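Local coordinates for protein transcriptional regulator, GntR family (Thermotoga maritima, PDB 3SXM) that probably regulates transcription by binding specific DNA sequences, this chain being its all-helical, metal-binding FCD domain, crystallised here without the metal, at residues F27-G32 and I67-N72; R61-F66 and K123-N128. The protein carries 3 engineered substitutions. All blocks are in the same frame, centred on the assembly; numbering follows the deposited sequence. Where two conformers were deposited one is given.

Interaction 1: F27-G32 and I67-N72; sequences FDKIAG and IRASGN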
loop_
_atom_site.group_PDB
_atom_site.type_symbol
_atom_site.label_atom_id
_atom_site.label_comp_id
_atom_site.label_asym_id
_atom_site.label_seq_id
_atom_site.Cartn_x
_atom_site.Cartn_y
_atom_site.Cartn_z
ATOM N N PHE A 27 -13.224 -6.024 -1.130
ATOM C CA PHE A 27 -14.330 -5.958 -0.215
ATOM C C PHE A 27 -15.311 -7.118 -0.313
ATOM O O PHE A 27 -15.647 -7.718 0.726
ATOM C CB PHE A 27 -15.067 -4.628 -0.357
ATOM C CG PHE A 27 -16.175 -4.431 0.645
ATOM C CD1 PHE A 27 -15.882 -4.040 1.919
ATOM C CD2 PHE A 27 -17.475 -4.681 0.324
ATOM C CE1 PHE A 27 -16.909 -3.869 2.855
ATOM C CE2 PHE A 27 -18.494 -4.512 1.254
ATOM C CZ PHE A 27 -18.188 -4.130 2.526
ATOM N N ASP A 28 -15.803 -7.437 -1.505
ATOM C CA ASP A 28 -16.815 -8.479 -1.597
ATOM C C ASP A 28 -16.247 -9.837 -1.259
ATOM O O ASP A 28 -16.961 -10.676 -0.660
ATOM C CB ASP A 28 -17.426 -8.516 -3.020
ATOM C CG ASP A 28 -18.237 -7.278 -3.349
ATOM O OD1 ASP A 28 -18.689 -6.542 -2.465
ATOM O OD2 ASP A 28 -18.528 -7.079 -4.568
ATOM N N LYS A 29 -15.000 -10.113 -1.654
ATOM C CA LYS A 29 -14.360 -11.368 -1.293
ATOM C C LYS A 29 -14.224 -11.513 0.230
ATOM O O LYS A 29 -14.476 -12.577 0.800
ATOM C CB LYS A 29 -12.977 -11.497 -1.964
ATOM C CG LYS A 29 -12.285 -12.795 -1.647
ATOM C CD LYS A 29 -11.215 -13.144 -2.657
ATOM C CE LYS A 29 -10.238 -14.193 -2.138
ATOM N NZ LYS A 29 -10.386 -15.540 -2.756
ATOM N N ILE A 30 -13.811 -10.439 0.863
ATOM C CA ILE A 30 -13.695 -10.424 2.317
ATOM C C ILE A 30 -15.075 -10.640 2.957
ATOM O O ILE A 30 -15.252 -11.512 3.821
ATOM C CB ILE A 30 -13.009 -9.140 2.825
ATOM C CG1 ILE A 30 -11.558 -9.082 2.335
ATOM C CG2 ILE A 30 -13.126 -9.083 4.328
ATOM C CD1 ILE A 30 -10.975 -7.696 2.375
ATOM N N ALA A 31 -16.064 -9.907 2.492
ATOM C CA ALA A 31 -17.415 -9.982 3.046
ATOM C C ALA A 31 -18.019 -11.353 2.928
ATOM O O ALA A 31 -18.823 -11.759 3.781
ATOM C CB ALA A 31 -18.340 -8.989 2.390
ATOM N N GLY A 32 -17.681 -12.065 1.863
ATOM C CA GLY A 32 -18.274 -13.379 1.659
ATOM C C GLY A 32 -17.469 -14.561 2.208
ATOM O O GLY A 32 -17.898 -15.735 2.040
ATOM N N ILE A 67 -5.602 -8.968 3.880
ATOM C CA ILE A 67 -4.430 -9.056 2.964
ATOM C C ILE A 67 -4.570 -10.295 2.072
ATOM O O ILE A 67 -4.378 -10.229 0.820
ATOM C CB ILE A 67 -3.149 -9.108 3.764
ATOM C CG1 ILE A 67 -2.955 -7.819 4.568
ATOM C CG2 ILE A 67 -1.922 -9.437 2.889
ATOM C CD1 ILE A 67 -2.620 -6.571 3.761
ATOM N N ARG A 68 -4.918 -11.429 2.678
ATOM C CA ARG A 68 -5.003 -12.699 1.975
ATOM C C ARG A 68 -6.055 -12.659 0.861
ATOM O O ARG A 68 -5.856 -13.279 -0.189
ATOM C CB ARG A 68 -5.264 -13.847 2.975
ATOM C CG ARG A 68 -5.558 -15.192 2.365
ATOM C CD ARG A 68 -4.406 -15.808 1.690
ATOM N NE ARG A 68 -3.333 -16.187 2.604
ATOM C CZ ARG A 68 -2.243 -16.841 2.228
ATOM N NH1 ARG A 68 -2.089 -17.195 0.966
ATOM N NH2 ARG A 68 -1.317 -17.152 3.118
ATOM N N ALA A 69 -7.145 -11.921 1.062
ATOM C CA ALA A 69 -8.260 -11.857 0.131
ATOM C C ALA A 69 -7.824 -11.243 -1.213
ATOM O O ALA A 69 -8.494 -11.446 -2.203
ATOM C CB ALA A 69 -9.448 -11.065 0.769
ATOM N N SER A 70 -6.720 -10.496 -1.228
ATOM C CA SER A 70 -6.170 -9.956 -2.508
ATOM C C SER A 70 -5.783 -11.067 -3.449
ATOM O O SER A 70 -5.767 -10.884 -4.676
ATOM C CB SER A 70 -4.972 -9.022 -2.268
ATOM O OG SER A 70 -3.868 -9.762 -1.829
ATOM N N GLY A 71 -5.372 -12.202 -2.924
ATOM C CA GLY A 71 -4.779 -13.252 -3.739
ATOM C C GLY A 71 -3.478 -12.860 -4.378
ATOM O O GLY A 71 -3.016 -13.621 -5.244
ATOM N N ASN A 72 -2.879 -11.772 -3.939
ATOM C CA ASN A 72 -1.646 -11.248 -4.487
ATOM C C ASN A 72 -0.517 -11.780 -3.610
ATOM O O ASN A 72 -0.339 -11.301 -2.492
ATOM C CB ASN A 72 -1.683 -9.722 -4.517
ATOM C CG ASN A 72 -0.438 -9.103 -5.114
ATOM O OD1 ASN A 72 0.683 -9.582 -4.885
ATOM N ND2 ASN A 72 -0.609 -8.075 -5.918
#

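Interaction 2: R61-F66 and K123-N128; sequences RLHKLF and KEHLKN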
loop_
_atom_site.group_PDB
_atom_site.type_symbol
_atom_site.label_atom_id
_atom_site.label_comp_id
_atom_site.label_asym_id
_atom_site.label_seq_id
_atom_site.Cartn_x
_atom_site.Cartn_y
_atom_site.Cartn_z
ATOM N N ARG A 61 -5.764 -12.867 12.839
ATOM C CA ARG A 61 -6.546 -13.479 11.765
ATOM C C ARG A 61 -7.302 -12.465 10.950
ATOM O O ARG A 61 -7.358 -12.584 9.714
ATOM C CB ARG A 61 -7.530 -14.543 12.307
ATOM C CG ARG A 61 -6.895 -15.765 12.757
ATOM C CD ARG A 61 -7.909 -16.677 13.527
ATOM N NE ARG A 61 -8.922 -17.223 12.631
ATOM C CZ ARG A 61 -9.958 -17.930 13.062
ATOM N NH1 ARG A 61 -10.162 -18.089 14.362
ATOM N NH2 ARG A 61 -10.815 -18.433 12.197
ATOM N N LEU A 62 -7.899 -11.466 11.582
ATOM C CA LEU A 62 -8.760 -10.527 10.859
ATOM C C LEU A 62 -7.902 -9.707 9.903
ATOM O O LEU A 62 -8.266 -9.549 8.740
ATOM C CB LEU A 62 -9.505 -9.625 11.859
ATOM C CG LEU A 62 -10.445 -8.626 11.204
ATOM C CD1 LEU A 62 -11.522 -9.294 10.372
ATOM C CD2 LEU A 62 -11.054 -7.747 12.236
ATOM N N HIS A 63 -6.808 -9.150 10.403
ATOM C CA HIS A 63 -5.995 -8.247 9.576
ATOM C C HIS A 63 -5.273 -9.033 8.490
ATOM O O HIS A 63 -5.204 -8.543 7.335
ATOM C CB HIS A 63 -5.074 -7.410 10.441
ATOM C CG HIS A 63 -5.829 -6.465 11.314
ATOM N ND1 HIS A 63 -6.209 -5.195 10.925
ATOM C CD2 HIS A 63 -6.353 -6.645 12.557
ATOM C CE1 HIS A 63 -6.931 -4.636 11.880
ATOM N NE2 HIS A 63 -7.014 -5.504 12.876
ATOM N N LYS A 64 -4.796 -10.227 8.775
ATOM C CA LYS A 64 -4.220 -11.099 7.720
ATOM C C LYS A 64 -5.268 -11.507 6.701
ATOM O O LYS A 64 -4.878 -11.689 5.534
ATOM C CB LYS A 64 -3.519 -12.315 8.299
ATOM C CG LYS A 64 -2.207 -11.924 8.910
ATOM C CD LYS A 64 -1.442 -13.100 9.424
ATOM C CE LYS A 64 0.027 -12.732 9.676
ATOM N NZ LYS A 64 0.727 -13.901 10.274
ATOM N N LEU A 65 -6.547 -11.656 7.075
ATOM C CA LEU A 65 -7.605 -12.039 6.119
ATOM C C LEU A 65 -7.739 -10.955 5.074
ATOM O O LEU A 65 -7.906 -11.250 3.858
ATOM C CB LEU A 65 -8.982 -12.224 6.846
ATOM C CG LEU A 65 -10.216 -12.317 5.930
ATOM C CD1 LEU A 65 -10.160 -13.477 5.064
ATOM C CD2 LEU A 65 -11.466 -12.323 6.776
ATOM N N PHE A 66 -7.671 -9.707 5.471
ATOM C CA PHE A 66 -7.887 -8.590 4.513
ATOM C C PHE A 66 -6.813 -8.727 3.436
ATOM O O PHE A 66 -7.083 -8.607 2.235
ATOM C CB PHE A 66 -7.773 -7.234 5.190
ATOM C CG PHE A 66 -8.834 -6.958 6.249
ATOM C CD1 PHE A 66 -10.051 -7.600 6.258
ATOM C CD2 PHE A 66 -8.554 -6.059 7.265
ATOM C CE1 PHE A 66 -11.016 -7.344 7.258
ATOM C CE2 PHE A 66 -9.536 -5.803 8.240
ATOM C CZ PHE A 66 -10.720 -6.436 8.202
ATOM N N LYS A 123 -9.455 2.432 9.444
ATOM C CA LYS A 123 -8.541 3.579 9.592
ATOM C C LYS A 123 -8.634 4.083 11.030
ATOM O O LYS A 123 -7.615 4.339 11.645
ATOM C CB LYS A 123 -8.878 4.710 8.631
ATOM C CG LYS A 123 -8.531 4.390 7.180
ATOM C CD LYS A 123 -8.964 5.545 6.287
ATOM C CE LYS A 123 -8.612 5.259 4.858
ATOM N NZ LYS A 123 -9.143 6.271 3.880
ATOM N N GLU A 124 -9.838 4.219 11.546
ATOM C CA GLU A 124 -10.020 4.690 12.930
ATOM C C GLU A 124 -9.344 3.759 13.907
ATOM O O GLU A 124 -8.683 4.212 14.853
ATOM C CB GLU A 124 -11.517 4.797 13.271
ATOM C CG GLU A 124 -12.238 5.881 12.509
ATOM C CD GLU A 124 -13.771 5.741 12.626
ATOM O OE1 GLU A 124 -14.236 4.893 13.447
ATOM O OE2 GLU A 124 -14.490 6.491 11.900
ATOM N N HIS A 125 -9.513 2.446 13.714
ATOM C CA HIS A 125 -8.906 1.474 14.584
ATOM C C HIS A 125 -7.394 1.634 14.616
ATOM O O HIS A 125 -6.756 1.671 15.690
ATOM C CB HIS A 125 -9.280 0.061 14.134
ATOM C CG HIS A 125 -8.432 -1.003 14.727
ATOM N ND1 HIS A 125 -8.547 -1.371 16.056
ATOM C CD2 HIS A 125 -7.398 -1.712 14.227
ATOM C CE1 HIS A 125 -7.650 -2.294 16.327
ATOM N NE2 HIS A 125 -6.931 -2.515 15.242
ATOM N N LEU A 126 -6.782 1.723 13.441
ATOM C CA LEU A 126 -5.343 1.777 13.384
ATOM C C LEU A 126 -4.827 3.102 13.922
ATOM O O LEU A 126 -3.803 3.094 14.633
ATOM C CB LEU A 126 -4.896 1.512 11.915
ATOM C CG LEU A 126 -5.136 0.068 11.425
ATOM C CD1 LEU A 126 -4.885 -0.046 9.928
ATOM C CD2 LEU A 126 -4.247 -0.949 12.195
ATOM N N LYS A 127 -5.495 4.213 13.641
ATOM C CA LYS A 127 -5.082 5.514 14.171
ATOM C C LYS A 127 -5.274 5.565 15.682
ATOM O O LYS A 127 -4.490 6.199 16.377
ATOM C CB LYS A 127 -5.735 6.687 13.476
ATOM C CG LYS A 127 -5.360 6.710 12.001
ATOM C CD LYS A 127 -5.249 8.070 11.401
ATOM C CE LYS A 127 -5.122 7.963 9.890
ATOM N NZ LYS A 127 -4.640 9.194 9.186
ATOM N N ASN A 128 -6.298 4.883 16.175
ATOM C CA ASN A 128 -6.576 4.865 17.629
ATOM C C ASN A 128 -5.523 4.055 18.337
ATOM O O ASN A 128 -5.023 4.503 19.396
ATOM C CB ASN A 128 -7.959 4.249 17.910
ATOM C CG ASN A 128 -9.128 5.201 17.620
ATOM O OD1 ASN A 128 -8.958 6.396 17.412
ATOM N ND2 ASN A 128 -10.334 4.655 17.657
#

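Interaction 1: F27-G32 and I67-N72
Apolar packing of Ile30 on Ala69, with the Lys29 stem along the Ala69 carbonyl, joins the short helix 27-31 to the turn that follows helix 51-68, near the periphery of the domain. Ala69 points its methyl toward the short helix and is buried there, and its CA comes within 6.0 Å of the CA of Ile30. The branch of Ile30 that touches it is CG1, which lies 3.3 Å from Ala69 CB, tighter than usual for two carbons; Ile30 CD1 reaches past the methyl at 4.0 Å from Ala69 CB. With CG1 anti to the carbonyl carbon (chi1 -65°), this branch swings over to the turn while the residue also packs on Leu23 of helix 5-25. Lys29 comes alongside with its aliphatic stem: CD rests 3.2 Å from Ala69 O and CE 3.3 Å from the same oxygen, so the carbonyl meets methylenes here and not the ammonium group. CG is anti to the backbone N (chi1 -179°), which sends the chain outward across the turn before it bends at its last torsion. The turn itself is a type I beta turn from Arg68 to Gly71, overlapped by an ST turn in which Ser70 OG accepts from Asn72 N (3.1 Å, 163° at the hydrogen). The same hydroxyl donates to Ile67 O at 2.7 Å, nearly in line with that carbonyl, which also takes the backbone N-H of Ser70; two donors thus grip this one oxygen. Gly71 turns the chain with positive phi, and Asn72 is the N-cap of helix 73-90, its OD1 accepting from Ile75 N. Asn72 ND2 donates to Glu13 OE1 and Glu10 O of the second subunit, which also sends Lys6 NZ to Gly71 O.

Interaction 2: R61-F66 and K123-N128
The histidine cluster of the FCD domain's metal site is where helix 51-68 and helix 115-135 face each other at the centre of the chain, through the rings of His63 and His125. Both residues bind zinc in another structure of this protein, as do Asp59 and His103; here the metal is absent. The two side chains approach from opposite directions and bridge backbones whose nearest CA atoms, those of His63 and Leu126, stand 10.7 Å apart. Their rings lie near parallel, with 24° between the planes, but are slid apart so far that they barely overlap, the centroids being 5.3 Å from each other. The closest approach is 3.8 Å, from His63 CE1 to His125 CD2. His63 NE2 lies equally near His125 NE2. In His125 CG is anti to the backbone N (chi1 165°), extending the ring from its helix toward the site.

Carboxylates behind the rings, Glu19 on His63 ND1 and Glu102 on His125 ND1, help to fix their rotation. That leaves both NE2 atoms at the cluster, where His63 NE2 is hydrogen-bonded to His103 NE2. Replacing His63 with an alanine would probably leave Glu19 and His103 without this partner and open a gap beside the His125 ring. The carboxylate on each ND1 is likely to make the far nitrogen a stronger electron donor, though binding zinc through NE2 of His63 would probably have to replace its bond to His103 NE2.

Interactions 1 and 2 share helix 51-68 and lie with their centres 14 Å apart, one near the rim of the FCD domain and the other at its centre. Their segments alternate along the chain: 27-32, 61-66, 67-72, then 123-128. Residues 61-66 and 67-72 follow each other directly, so one helix runs from the histidine site out to the turn beside the second subunit. The two contacts also touch, Ile30 CD1 packing 3.9 Å from Phe66 CA. Helix 51-68 therefore ties metal-site residues in the core to the short helix 27-31 and to residues at the subunit interface, within one all-helical domain.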